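Local coordinates for protein CsuE (Acinetobacter baumannii, PDB 6FJY) that is the tip adhesion subunit of archaic chaperone-usher Csu pili, which probably mediate biofilm formation, and is bound by the chaperone CsuC before assembly, at residues V116-Q122 and S172-L178. Numbering follows the deposited sequence.
Sequences VSPGVYQ and SLSITVL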
ATOM      1  N   VAL D 116       9.781 -11.400  -1.285  1.00 97.54           N
ATOM      2  CA  VAL D 116       9.459 -11.348  -2.707  1.00102.37           C
ATOM      3  C   VAL D 116       9.239  -9.898  -3.119  1.00 90.09           C
ATOM      4  O   VAL D 116       8.934  -9.033  -2.294  1.00 86.97           O
ATOM      5  CB  VAL D 116       8.220 -12.216  -3.039  1.00103.08           C
ATOM      6  CG1 VAL D 116       6.931 -11.385  -3.009  1.00 95.88           C
ATOM      7  CG2 VAL D 116       8.400 -12.904  -4.365  1.00114.75           C
ATOM      8  N   SER D 117       9.405  -9.634  -4.415  1.00 96.51           N
ATOM      9  CA  SER D 117       9.301  -8.279  -4.931  1.00 95.31           C
ATOM     10  C   SER D 117       7.839  -7.843  -5.014  1.00 89.13           C
ATOM     11  O   SER D 117       6.943  -8.682  -5.134  1.00 84.32           O
ATOM     12  CB  SER D 117       9.945  -8.181  -6.310  1.00 86.31           C
ATOM     13  OG  SER D 117       9.268  -8.996  -7.249  1.00 92.54           O
ATOM     14  N   PRO D 118       7.574  -6.539  -4.928  1.00 93.56           N
ATOM     15  CA  PRO D 118       6.200  -6.063  -5.111  1.00 86.14           C
ATOM     16  C   PRO D 118       5.718  -6.346  -6.526  1.00 84.72           C
ATOM     17  O   PRO D 118       6.490  -6.338  -7.486  1.00 80.34           O
ATOM     18  CB  PRO D 118       6.300  -4.556  -4.843  1.00 70.35           C
ATOM     19  CG  PRO D 118       7.568  -4.369  -4.101  1.00 83.95           C
ATOM     20  CD  PRO D 118       8.493  -5.443  -4.582  1.00 93.38           C
ATOM     21  N   GLY D 119       4.428  -6.594  -6.638  1.00 80.93           N
ATOM     22  CA  GLY D 119       3.818  -6.950  -7.900  1.00 87.38           C
ATOM     23  C   GLY D 119       2.586  -7.791  -7.645  1.00 84.57           C
ATOM     24  O   GLY D 119       2.214  -8.064  -6.506  1.00 61.36           O
ATOM     25  N   VAL D 120       1.953  -8.197  -8.739  1.00 95.93           N
ATOM     26  CA  VAL D 120       0.781  -9.059  -8.651  1.00 82.37           C
ATOM     27  C   VAL D 120       1.227 -10.508  -8.761  1.00 80.88           C
ATOM     28  O   VAL D 120       2.151 -10.844  -9.512  1.00 77.62           O
ATOM     29  CB  VAL D 120      -0.261  -8.702  -9.723  1.00 79.72           C
ATOM     30  CG1 VAL D 120       0.283  -8.976 -11.119  1.00 96.75           C
ATOM     31  CG2 VAL D 120      -1.535  -9.477  -9.477  1.00 75.06           C
ATOM     32  N   TYR D 121       0.587 -11.370  -7.976  1.00 81.57           N
ATOM     33  CA  TYR D 121       0.970 -12.769  -7.863  1.00 73.74           C
ATOM     34  C   TYR D 121      -0.285 -13.610  -8.040  1.00 72.53           C
ATOM     35  O   TYR D 121      -1.139 -13.656  -7.149  1.00 60.58           O
ATOM     36  CB  TYR D 121       1.658 -13.034  -6.523  1.00 70.26           C
ATOM     37  CG  TYR D 121       3.069 -12.477  -6.463  1.00 68.83           C
ATOM     38  CD1 TYR D 121       3.296 -11.112  -6.363  1.00 66.33           C
ATOM     39  CD2 TYR D 121       4.168 -13.318  -6.510  1.00 71.22           C
ATOM     40  CE1 TYR D 121       4.581 -10.598  -6.321  1.00 62.28           C
ATOM     41  CE2 TYR D 121       5.456 -12.813  -6.462  1.00 84.14           C
ATOM     42  CZ  TYR D 121       5.656 -11.449  -6.369  1.00 76.10           C
ATOM     43  OH  TYR D 121       6.940 -10.945  -6.321  1.00 65.68           O
ATOM     44  N   GLN D 122      -0.399 -14.262  -9.197  1.00 85.44           N
ATOM     45  CA  GLN D 122      -1.612 -14.964  -9.593  1.00 88.31           C
ATOM     46  C   GLN D 122      -1.467 -16.447  -9.290  1.00 81.36           C
ATOM     47  O   GLN D 122      -0.459 -17.060  -9.652  1.00 80.64           O
ATOM     48  CB  GLN D 122      -1.890 -14.762 -11.081  1.00103.09           C
ATOM     49  CG  GLN D 122      -3.266 -15.232 -11.515  1.00108.90           C
ATOM     50  CD  GLN D 122      -4.372 -14.372 -10.938  1.00105.99           C
ATOM     51  OE1 GLN D 122      -5.452 -14.864 -10.607  1.00103.08           O
ATOM     52  NE2 GLN D 122      -4.109 -13.073 -10.817  1.00100.90           N
ATOM     53  N   SER D 172     -10.860 -17.143  -9.213  1.00 76.07           N
ATOM     54  CA  SER D 172      -9.442 -16.853  -9.328  1.00 77.78           C
ATOM     55  C   SER D 172      -8.958 -16.157  -8.063  1.00 87.70           C
ATOM     56  O   SER D 172      -9.607 -15.231  -7.566  1.00 83.99           O
ATOM     57  CB  SER D 172      -9.162 -15.972 -10.542  1.00 90.78           C
ATOM     58  OG  SER D 172      -7.811 -15.540 -10.534  1.00 97.09           O
ATOM     59  N   LEU D 173      -7.821 -16.601  -7.550  1.00 91.40           N
ATOM     60  CA  LEU D 173      -7.210 -16.026  -6.365  1.00 85.57           C
ATOM     61  C   LEU D 173      -5.957 -15.265  -6.772  1.00 79.40           C
ATOM     62  O   LEU D 173      -5.160 -15.748  -7.587  1.00 66.95           O
ATOM     63  CB  LEU D 173      -6.861 -17.109  -5.339  1.00 97.44           C
ATOM     64  CG  LEU D 173      -7.933 -17.684  -4.408  1.00 95.74           C
ATOM     65  CD1 LEU D 173      -9.220 -18.045  -5.139  1.00 95.30           C
ATOM     66  CD2 LEU D 173      -7.379 -18.907  -3.698  1.00 93.11           C
ATOM     67  N   SER D 174      -5.791 -14.073  -6.206  1.00 72.36           N
ATOM     68  CA  SER D 174      -4.653 -13.223  -6.513  1.00 67.74           C
ATOM     69  C   SER D 174      -4.156 -12.565  -5.233  1.00 75.87           C
ATOM     70  O   SER D 174      -4.926 -12.305  -4.305  1.00 62.53           O
ATOM     71  CB  SER D 174      -5.015 -12.156  -7.553  1.00 67.30           C
ATOM     72  OG  SER D 174      -3.868 -11.431  -7.947  1.00 74.45           O
ATOM     73  N   ILE D 175      -2.850 -12.313  -5.197  1.00 84.65           N
ATOM     74  CA  ILE D 175      -2.180 -11.684  -4.066  1.00 77.70           C
ATOM     75  C   ILE D 175      -1.321 -10.549  -4.605  1.00 74.68           C
ATOM     76  O   ILE D 175      -0.472 -10.768  -5.478  1.00 73.73           O
ATOM     77  CB  ILE D 175      -1.310 -12.682  -3.281  1.00 75.22           C
ATOM     78  CG1 ILE D 175      -2.162 -13.799  -2.691  1.00 69.30           C
ATOM     79  CG2 ILE D 175      -0.494 -11.965  -2.190  1.00 54.71           C
ATOM     80  CD1 ILE D 175      -1.334 -14.931  -2.093  1.00 60.72           C
ATOM     81  N   THR D 176      -1.539  -9.344  -4.090  1.00 71.93           N
ATOM     82  CA  THR D 176      -0.797  -8.164  -4.515  1.00 66.52           C
ATOM     83  C   THR D 176       0.167  -7.768  -3.396  1.00 65.26           C
ATOM     84  O   THR D 176      -0.257  -7.330  -2.323  1.00 56.13           O
ATOM     85  CB  THR D 176      -1.739  -7.012  -4.862  1.00 71.24           C
ATOM     86  OG1 THR D 176      -2.590  -7.396  -5.950  1.00 69.94           O
ATOM     87  CG2 THR D 176      -0.941  -5.789  -5.264  1.00 70.65           C
ATOM     88  N   VAL D 177       1.455  -7.921  -3.664  1.00 64.87           N
ATOM     89  CA  VAL D 177       2.517  -7.523  -2.757  1.00 61.51           C
ATOM     90  C   VAL D 177       2.833  -6.061  -3.022  1.00 67.13           C
ATOM     91  O   VAL D 177       3.125  -5.678  -4.162  1.00 63.15           O
ATOM     92  CB  VAL D 177       3.757  -8.404  -2.963  1.00 62.81           C
ATOM     93  CG1 VAL D 177       4.800  -8.119  -1.920  1.00 58.71           C
ATOM     94  CG2 VAL D 177       3.357  -9.885  -2.957  1.00 58.41           C
ATOM     95  N   LEU D 178       2.776  -5.226  -1.953  1.00 71.11           N
ATOM     96  CA  LEU D 178       2.898  -3.785  -2.067  1.00 71.38           C
ATOM     97  C   LEU D 178       4.297  -3.323  -1.700  1.00 67.05           C
ATOM     98  O   LEU D 178       4.948  -3.921  -0.843  1.00 80.56           O
ATOM     99  CB  LEU D 178       1.890  -3.082  -1.159  1.00 82.93           C
ATOM    100  CG  LEU D 178       0.425  -3.308  -1.534  1.00 75.87           C
ATOM    101  CD1 LEU D 178      -0.489  -2.666  -0.517  1.00 67.97           C
ATOM    102  CD2 LEU D 178       0.164  -2.752  -2.905  1.00 72.18           C
TER
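Gly119 and Val177 exchange two backbone hydrogen bonds, Gly119 N to Val177 O and Val177 N to Gly119 O, each 2.9 Å. Tyr121 and Ile175 repeat the pattern two residues further along one strand and two back along the other: Tyr121 N reaches Ile175 O at 2.8 Å, though bent to 133° at the hydrogen, and Ile175 N returns a straighter bond to Tyr121 O. Val120–Thr176 and Gln122–Ser174 are the intervening non-hydrogen-bonded pairs. The example illustrates antiparallel pairing in an Ig-like beta sandwich, where one strand face turns inward: Tyr121, Ile175 and Val177 all pack on Leu68 of strand 67-73. Val120 packs on Ile229 of the CsuC chain and Leu178 on its Trp6. Among apolar contacts, Val177 CG2 lies 3.6 Å from Tyr121 CD1, approaching the ring obliquely, and Val116 CG1 meets the same methyl at 3.9 Å. With CG anti to its carbonyl carbon (chi1 -74°), Tyr121 runs its ring back toward the preceding loop, where its OH donates a 2.6 Å hydrogen bond to Ser117 O, and a weak one links it to Asn61 ND2 of strand 58-61. On the opposite face, with Val120 and Thr176, Ser174 OG, anti to its backbone N (chi1 -174°), lies 3.4 Å from Val120 CG2. The Gln122 side chain, bent at chi2, reaches across toward Ser172 and Ser174.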